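Local coordinates for protein tRNA (guanine(26)-N(2))-dimethyltransferase (Pyrococcus horikoshii, PDB 2DUL) that dimethylates the N2 atom of guanine 26 in a number of tRNAs, probably with S-adenosyl-L-methionine as the methyl donor, at residues T243-F252 against P267-L278. Residues are numbered along the deposited sequence; the frame is centred on the assembly and turned at random.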
ATOM      1  N   THR A 243      -1.177 -19.018   2.079  1.00 18.24           N
ATOM      2  CA  THR A 243      -1.225 -17.596   2.412  1.00 18.60           C
ATOM      3  C   THR A 243      -1.645 -17.436   3.870  1.00 17.87           C
ATOM      4  O   THR A 243      -1.020 -16.691   4.619  1.00 18.47           O
ATOM      5  CB  THR A 243      -2.211 -16.854   1.486  1.00 17.64           C
ATOM      6  OG1 THR A 243      -1.754 -16.970   0.131  1.00 19.69           O
ATOM      7  CG2 THR A 243      -2.300 -15.366   1.853  1.00 17.51           C
ATOM      8  N   LEU A 244      -2.695 -18.144   4.280  1.00 17.35           N
ATOM      9  CA  LEU A 244      -3.144 -18.058   5.665  1.00 17.29           C
ATOM     10  C   LEU A 244      -2.044 -18.541   6.616  1.00 18.95           C
ATOM     11  O   LEU A 244      -1.979 -18.113   7.768  1.00 19.03           O
ATOM     12  CB  LEU A 244      -4.429 -18.869   5.877  1.00 16.70           C
ATOM     13  CG  LEU A 244      -5.694 -18.370   5.164  1.00 18.12           C
ATOM     14  CD1 LEU A 244      -6.880 -19.252   5.542  1.00 20.13           C
ATOM     15  CD2 LEU A 244      -5.976 -16.916   5.555  1.00 19.05           C
ATOM     16  N   GLU A 245      -1.171 -19.423   6.134  1.00 19.29           N
ATOM     17  CA  GLU A 245      -0.076 -19.918   6.965  1.00 19.84           C
ATOM     18  C   GLU A 245       0.994 -18.851   7.206  1.00 18.85           C
ATOM     19  O   GLU A 245       1.879 -19.036   8.037  1.00 19.87           O
ATOM     20  CB  GLU A 245       0.578 -21.148   6.326  1.00 21.98           C
ATOM     21  CG  GLU A 245      -0.187 -22.440   6.547  1.00 29.09           C
ATOM     22  CD  GLU A 245       0.435 -23.625   5.825  1.00 35.82           C
ATOM     23  OE1 GLU A 245      -0.068 -24.756   5.999  1.00 38.74           O
ATOM     24  OE2 GLU A 245       1.421 -23.429   5.080  1.00 37.83           O
ATOM     25  N   LYS A 246       0.921 -17.743   6.477  1.00 17.66           N
ATOM     26  CA  LYS A 246       1.901 -16.678   6.649  1.00 18.03           C
ATOM     27  C   LYS A 246       1.413 -15.622   7.637  1.00 18.25           C
ATOM     28  O   LYS A 246       2.116 -14.641   7.918  1.00 18.37           O
ATOM     29  CB  LYS A 246       2.237 -16.037   5.302  1.00 19.49           C
ATOM     30  CG  LYS A 246       2.927 -17.004   4.351  1.00 23.99           C
ATOM     31  CD  LYS A 246       3.423 -16.306   3.099  1.00 29.49           C
ATOM     32  CE  LYS A 246       4.112 -17.286   2.157  1.00 33.17           C
ATOM     33  NZ  LYS A 246       4.657 -16.603   0.944  1.00 37.03           N
ATOM     34  N   LEU A 247       0.213 -15.833   8.169  1.00 16.30           N
ATOM     35  CA  LEU A 247      -0.360 -14.923   9.160  1.00 17.03           C
ATOM     36  C   LEU A 247       0.219 -15.292  10.521  1.00 17.84           C
ATOM     37  O   LEU A 247       0.674 -16.418  10.734  1.00 16.45           O
ATOM     38  CB  LEU A 247      -1.887 -15.060   9.215  1.00 17.46           C
ATOM     39  CG  LEU A 247      -2.719 -14.564   8.028  1.00 19.25           C
ATOM     40  CD1 LEU A 247      -4.185 -14.928   8.244  1.00 17.22           C
ATOM     41  CD2 LEU A 247      -2.559 -13.051   7.887  1.00 20.05           C
ATOM     42  N   GLY A 248       0.199 -14.344  11.447  1.00 15.05           N
ATOM     43  CA  GLY A 248       0.727 -14.619  12.766  1.00 15.52           C
ATOM     44  C   GLY A 248       0.414 -13.499  13.735  1.00 16.52           C
ATOM     45  O   GLY A 248      -0.405 -12.628  13.437  1.00 14.56           O
ATOM     46  N   TYR A 249       1.069 -13.524  14.891  1.00 16.91           N
ATOM     47  CA  TYR A 249       0.848 -12.518  15.921  1.00 17.22           C
ATOM     48  C   TYR A 249       2.159 -11.999  16.481  1.00 20.27           C
ATOM     49  O   TYR A 249       3.202 -12.635  16.338  1.00 20.78           O
ATOM     50  CB  TYR A 249      -0.005 -13.113  17.047  1.00 16.24           C
ATOM     51  CG  TYR A 249      -1.370 -13.549  16.564  1.00 15.36           C
ATOM     52  CD1 TYR A 249      -1.531 -14.749  15.862  1.00 16.53           C
ATOM     53  CD2 TYR A 249      -2.477 -12.718  16.714  1.00 16.81           C
ATOM     54  CE1 TYR A 249      -2.758 -15.099  15.310  1.00 16.77           C
ATOM     55  CE2 TYR A 249      -3.708 -13.055  16.168  1.00 17.01           C
ATOM     56  CZ  TYR A 249      -3.841 -14.246  15.462  1.00 18.53           C
ATOM     57  OH  TYR A 249      -5.046 -14.560  14.892  1.00 17.47           O
ATOM     58  N   ILE A 250       2.091 -10.841  17.127  1.00 20.14           N
ATOM     59  CA  ILE A 250       3.257 -10.211  17.720  1.00 19.15           C
ATOM     60  C   ILE A 250       3.035 -10.012  19.214  1.00 19.38           C
ATOM     61  O   ILE A 250       1.934  -9.674  19.647  1.00 18.30           O
ATOM     62  CB  ILE A 250       3.509  -8.816  17.105  1.00 20.96           C
ATOM     63  CG1 ILE A 250       3.793  -8.947  15.609  1.00 20.10           C
ATOM     64  CG2 ILE A 250       4.657  -8.125  17.835  1.00 21.00           C
ATOM     65  CD1 ILE A 250       3.606  -7.649  14.849  1.00 19.39           C
ATOM     66  N   TYR A 251       4.088 -10.238  19.988  1.00 18.82           N
ATOM     67  CA  TYR A 251       4.064 -10.042  21.425  1.00 18.84           C
ATOM     68  C   TYR A 251       5.100  -8.948  21.641  1.00 21.06           C
ATOM     69  O   TYR A 251       6.181  -8.978  21.048  1.00 22.43           O
ATOM     70  CB  TYR A 251       4.451 -11.332  22.136  1.00 19.86           C
ATOM     71  CG  TYR A 251       3.419 -12.423  21.931  1.00 18.30           C
ATOM     72  CD1 TYR A 251       2.249 -12.448  22.689  1.00 18.85           C
ATOM     73  CD2 TYR A 251       3.602 -13.410  20.962  1.00 20.27           C
ATOM     74  CE1 TYR A 251       1.283 -13.428  22.494  1.00 18.16           C
ATOM     75  CE2 TYR A 251       2.642 -14.398  20.749  1.00 19.43           C
ATOM     76  CZ  TYR A 251       1.483 -14.400  21.521  1.00 20.39           C
ATOM     77  OH  TYR A 251       0.523 -15.360  21.323  1.00 19.73           O
ATOM     78  N   PHE A 252       4.767  -7.979  22.481  1.00 19.54           N
ATOM     79  CA  PHE A 252       5.652  -6.846  22.710  1.00 21.11           C
ATOM     80  C   PHE A 252       5.811  -6.549  24.196  1.00 23.04           C
ATOM     81  O   PHE A 252       4.824  -6.433  24.919  1.00 23.15           O
ATOM     82  CB  PHE A 252       5.068  -5.626  21.990  1.00 22.64           C
ATOM     83  CG  PHE A 252       5.947  -4.405  22.024  1.00 22.54           C
ATOM     84  CD1 PHE A 252       7.049  -4.297  21.180  1.00 23.41           C
ATOM     85  CD2 PHE A 252       5.648  -3.348  22.880  1.00 23.81           C
ATOM     86  CE1 PHE A 252       7.841  -3.147  21.184  1.00 23.94           C
ATOM     87  CE2 PHE A 252       6.433  -2.195  22.894  1.00 22.90           C
ATOM     88  CZ  PHE A 252       7.531  -2.094  22.044  1.00 22.39           C
ATOM     89  N   PRO A 267      -3.258 -17.044  18.148  1.00 18.69           N
ATOM     90  CA  PRO A 267      -2.146 -16.935  19.097  1.00 18.24           C
ATOM     91  C   PRO A 267      -2.358 -17.966  20.210  1.00 19.76           C
ATOM     92  O   PRO A 267      -3.459 -18.505  20.355  1.00 19.96           O
ATOM     93  CB  PRO A 267      -2.273 -15.500  19.600  1.00 17.97           C
ATOM     94  CG  PRO A 267      -3.766 -15.315  19.647  1.00 17.93           C
ATOM     95  CD  PRO A 267      -4.245 -15.963  18.352  1.00 16.91           C
ATOM     96  N   THR A 268      -1.325 -18.246  20.997  1.00 20.68           N
ATOM     97  CA  THR A 268      -1.466 -19.230  22.070  1.00 21.93           C
ATOM     98  C   THR A 268      -1.023 -18.701  23.432  1.00 22.89           C
ATOM     99  O   THR A 268      -0.920 -19.460  24.400  1.00 22.71           O
ATOM    100  CB  THR A 268      -0.659 -20.496  21.752  1.00 22.22           C
ATOM    101  OG1 THR A 268       0.736 -20.179  21.729  1.00 24.21           O
ATOM    102  CG2 THR A 268      -1.069 -21.054  20.394  1.00 23.04           C
ATOM    103  N   ARG A 269      -0.771 -17.398  23.499  1.00 23.61           N
ATOM    104  CA  ARG A 269      -0.335 -16.749  24.729  1.00 24.26           C
ATOM    105  C   ARG A 269      -1.075 -15.422  24.881  1.00 23.84           C
ATOM    106  O   ARG A 269      -1.570 -14.859  23.904  1.00 24.33           O
ATOM    107  CB  ARG A 269       1.179 -16.501  24.692  1.00 27.38           C
ATOM    108  CG  ARG A 269       2.008 -17.757  24.460  1.00 30.21           C
ATOM    109  CD  ARG A 269       3.482 -17.539  24.805  1.00 34.09           C
ATOM    110  NE  ARG A 269       4.165 -16.597  23.917  1.00 33.90           N
ATOM    111  CZ  ARG A 269       4.507 -16.853  22.657  1.00 36.40           C
ATOM    112  NH1 ARG A 269       4.229 -18.031  22.109  1.00 35.04           N
ATOM    113  NH2 ARG A 269       5.142 -15.931  21.945  1.00 36.22           N
ATOM    114  N   PRO A 270      -1.157 -14.899  26.113  1.00 23.76           N
ATOM    115  CA  PRO A 270      -1.859 -13.630  26.327  1.00 23.27           C
ATOM    116  C   PRO A 270      -1.171 -12.393  25.759  1.00 22.13           C
ATOM    117  O   PRO A 270       0.028 -12.405  25.455  1.00 20.24           O
ATOM    118  CB  PRO A 270      -2.016 -13.576  27.851  1.00 24.50           C
ATOM    119  CG  PRO A 270      -0.817 -14.318  28.345  1.00 25.01           C
ATOM    120  CD  PRO A 270      -0.705 -15.483  27.391  1.00 24.51           C
ATOM    121  N   ASN A 271      -1.958 -11.333  25.600  1.00 21.90           N
ATOM    122  CA  ASN A 271      -1.466 -10.058  25.097  1.00 22.54           C
ATOM    123  C   ASN A 271      -0.917 -10.082  23.672  1.00 20.51           C
ATOM    124  O   ASN A 271       0.020  -9.352  23.358  1.00 20.37           O
ATOM    125  CB  ASN A 271      -0.398  -9.515  26.053  1.00 25.85           C
ATOM    126  CG  ASN A 271      -0.923  -9.341  27.470  1.00 31.67           C
ATOM    127  OD1 ASN A 271      -1.989  -8.757  27.678  1.00 34.48           O
ATOM    128  ND2 ASN A 271      -0.177  -9.839  28.450  1.00 31.36           N
ATOM    129  N   ALA A 272      -1.497 -10.913  22.810  1.00 19.99           N
ATOM    130  CA  ALA A 272      -1.046 -10.989  21.426  1.00 19.04           C
ATOM    131  C   ALA A 272      -1.622  -9.851  20.591  1.00 18.75           C
ATOM    132  O   ALA A 272      -2.737  -9.384  20.840  1.00 18.42           O
ATOM    133  CB  ALA A 272      -1.448 -12.335  20.803  1.00 18.83           C
ATOM    134  N   TYR A 273      -0.851  -9.411  19.601  1.00 17.19           N
ATOM    135  CA  TYR A 273      -1.276  -8.357  18.689  1.00 18.23           C
ATOM    136  C   TYR A 273      -1.437  -8.971  17.306  1.00 18.10           C
ATOM    137  O   TYR A 273      -0.610  -9.781  16.881  1.00 19.57           O
ATOM    138  CB  TYR A 273      -0.231  -7.249  18.639  1.00 18.50           C
ATOM    139  CG  TYR A 273      -0.088  -6.518  19.947  1.00 21.69           C
ATOM    140  CD1 TYR A 273      -0.956  -5.480  20.284  1.00 21.25           C
ATOM    141  CD2 TYR A 273       0.897  -6.885  20.864  1.00 22.52           C
ATOM    142  CE1 TYR A 273      -0.850  -4.821  21.504  1.00 22.62           C
ATOM    143  CE2 TYR A 273       1.012  -6.233  22.091  1.00 24.84           C
ATOM    144  CZ  TYR A 273       0.132  -5.200  22.400  1.00 24.93           C
ATOM    145  OH  TYR A 273       0.246  -4.542  23.599  1.00 25.22           O
ATOM    146  N   GLY A 274      -2.496  -8.580  16.604  1.00 17.99           N
ATOM    147  CA  GLY A 274      -2.744  -9.122  15.279  1.00 17.62           C
ATOM    148  C   GLY A 274      -4.172  -9.623  15.122  1.00 16.76           C
ATOM    149  O   GLY A 274      -5.053  -9.223  15.880  1.00 16.43           O
ATOM    150  N   PRO A 275      -4.425 -10.546  14.183  1.00 17.25           N
ATOM    151  CA  PRO A 275      -3.416 -11.119  13.291  1.00 18.18           C
ATOM    152  C   PRO A 275      -2.763 -10.138  12.319  1.00 17.89           C
ATOM    153  O   PRO A 275      -3.369  -9.153  11.904  1.00 20.17           O
ATOM    154  CB  PRO A 275      -4.185 -12.226  12.569  1.00 18.75           C
ATOM    155  CG  PRO A 275      -5.576 -11.658  12.484  1.00 18.14           C
ATOM    156  CD  PRO A 275      -5.764 -11.080  13.878  1.00 17.55           C
ATOM    157  N   VAL A 276      -1.506 -10.411  11.991  1.00 16.83           N
ATOM    158  CA  VAL A 276      -0.755  -9.604  11.044  1.00 15.74           C
ATOM    159  C   VAL A 276      -0.099 -10.531  10.032  1.00 16.38           C
ATOM    160  O   VAL A 276       0.046 -11.733  10.269  1.00 16.97           O
ATOM    161  CB  VAL A 276       0.376  -8.793  11.719  1.00 18.82           C
ATOM    162  CG1 VAL A 276      -0.202  -7.798  12.719  1.00 17.42           C
ATOM    163  CG2 VAL A 276       1.358  -9.748  12.406  1.00 19.63           C
ATOM    164  N   TRP A 277       0.284  -9.960   8.899  1.00 17.18           N
ATOM    165  CA  TRP A 277       0.981 -10.697   7.854  1.00 17.93           C
ATOM    166  C   TRP A 277       2.427 -10.771   8.344  1.00 18.07           C
ATOM    167  O   TRP A 277       3.005  -9.745   8.708  1.00 15.64           O
ATOM    168  CB  TRP A 277       0.904  -9.906   6.543  1.00 17.53           C
ATOM    169  CG  TRP A 277       1.709 -10.461   5.420  1.00 18.95           C
ATOM    170  CD1 TRP A 277       2.887  -9.972   4.935  1.00 18.44           C
ATOM    171  CD2 TRP A 277       1.361 -11.572   4.585  1.00 17.33           C
ATOM    172  NE1 TRP A 277       3.289 -10.703   3.842  1.00 19.38           N
ATOM    173  CE2 TRP A 277       2.371 -11.692   3.606  1.00 18.99           C
ATOM    174  CE3 TRP A 277       0.288 -12.474   4.566  1.00 17.92           C
ATOM    175  CZ2 TRP A 277       2.344 -12.680   2.615  1.00 20.15           C
ATOM    176  CZ3 TRP A 277       0.261 -13.460   3.577  1.00 18.79           C
ATOM    177  CH2 TRP A 277       1.285 -13.551   2.617  1.00 18.68           C
ATOM    178  N   LEU A 278       2.996 -11.975   8.393  1.00 17.23           N
ATOM    179  CA  LEU A 278       4.386 -12.140   8.826  1.00 17.94           C
ATOM    180  C   LEU A 278       5.272 -12.506   7.637  1.00 19.21           C
ATOM    181  O   LEU A 278       6.444 -12.850   7.801  1.00 18.76           O
ATOM    182  CB  LEU A 278       4.506 -13.230   9.902  1.00 16.56           C
ATOM    183  CG  LEU A 278       3.885 -12.936  11.272  1.00 17.53           C
ATOM    184  CD1 LEU A 278       4.142 -14.097  12.220  1.00 16.36           C
ATOM    185  CD2 LEU A 278       4.497 -11.655  11.836  1.00 17.49           C
TER
HETATM  186  O   HOH W   1       2.446  -8.580  24.209  1.00 20.26           O
HETATM  187  O   HOH W   2       2.643  -4.360  24.627  1.00 35.72           O
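Pro-267 lays its CD over one face of the Tyr-249 ring, 3.5 Å from the ring centroid, a CH-pi contact. Pro-275, which follows a cis peptide bond, runs alongside the same ring and brings its CB to 3.4 Å from Tyr-249 OH. That hydroxyl is hydrogen-bonded to the carbonyl of Phe-265. Ala-272 CB approaches Tyr-251 CE1 at 3.4 Å. Toward the helix 237-244 end, Lys-246 CB sits over a face of the Trp-277 six-membered ring, and the extended Lys-246 chain carries CD on to Trp-277 CH2. Trp-277 CG is anti to the backbone N (chi1 173°), which swings the indole back toward Thr-243 CG2. Leu-278 CD1 presses to 3.5 Å from Gly-248 CA, a tight fit that uses the bare face of the glycine.

Around these groups the backbones pair. Gly-248 and Val-276 exchange two hydrogen bonds, and so do Ile-250 and Tyr-273. Leu-278 N also donates to Lys-246 O at 2.8 Å.

At the polar edge, the Arg-269 guanidinium covers a face of the Tyr-251 ring off-centre, a cation-pi contact with the planes 35° apart. NH2 of Arg-269 also forms a salt bridge with Glu-260. Tyr-251 OH accepts a bent bond from Arg-269 N (3.3 Å, 136° at the hydrogen) and bonds to Glu-262. A leucine in place of Tyr-251 would probably leave Arg-269 N and Glu-262 without this hydroxyl and the guanidinium without its aromatic face. Water 1 joins Phe-252 N to Asn-271 O, and water 2 joins Phe-252 O to Tyr-273 OH.

The register slips by one residue between the two doubly bonded pairs. This is a beta bulge in an antiparallel three-stranded sheet, with 247-252 in the middle, 273-277 at one edge and 259-263 at the other.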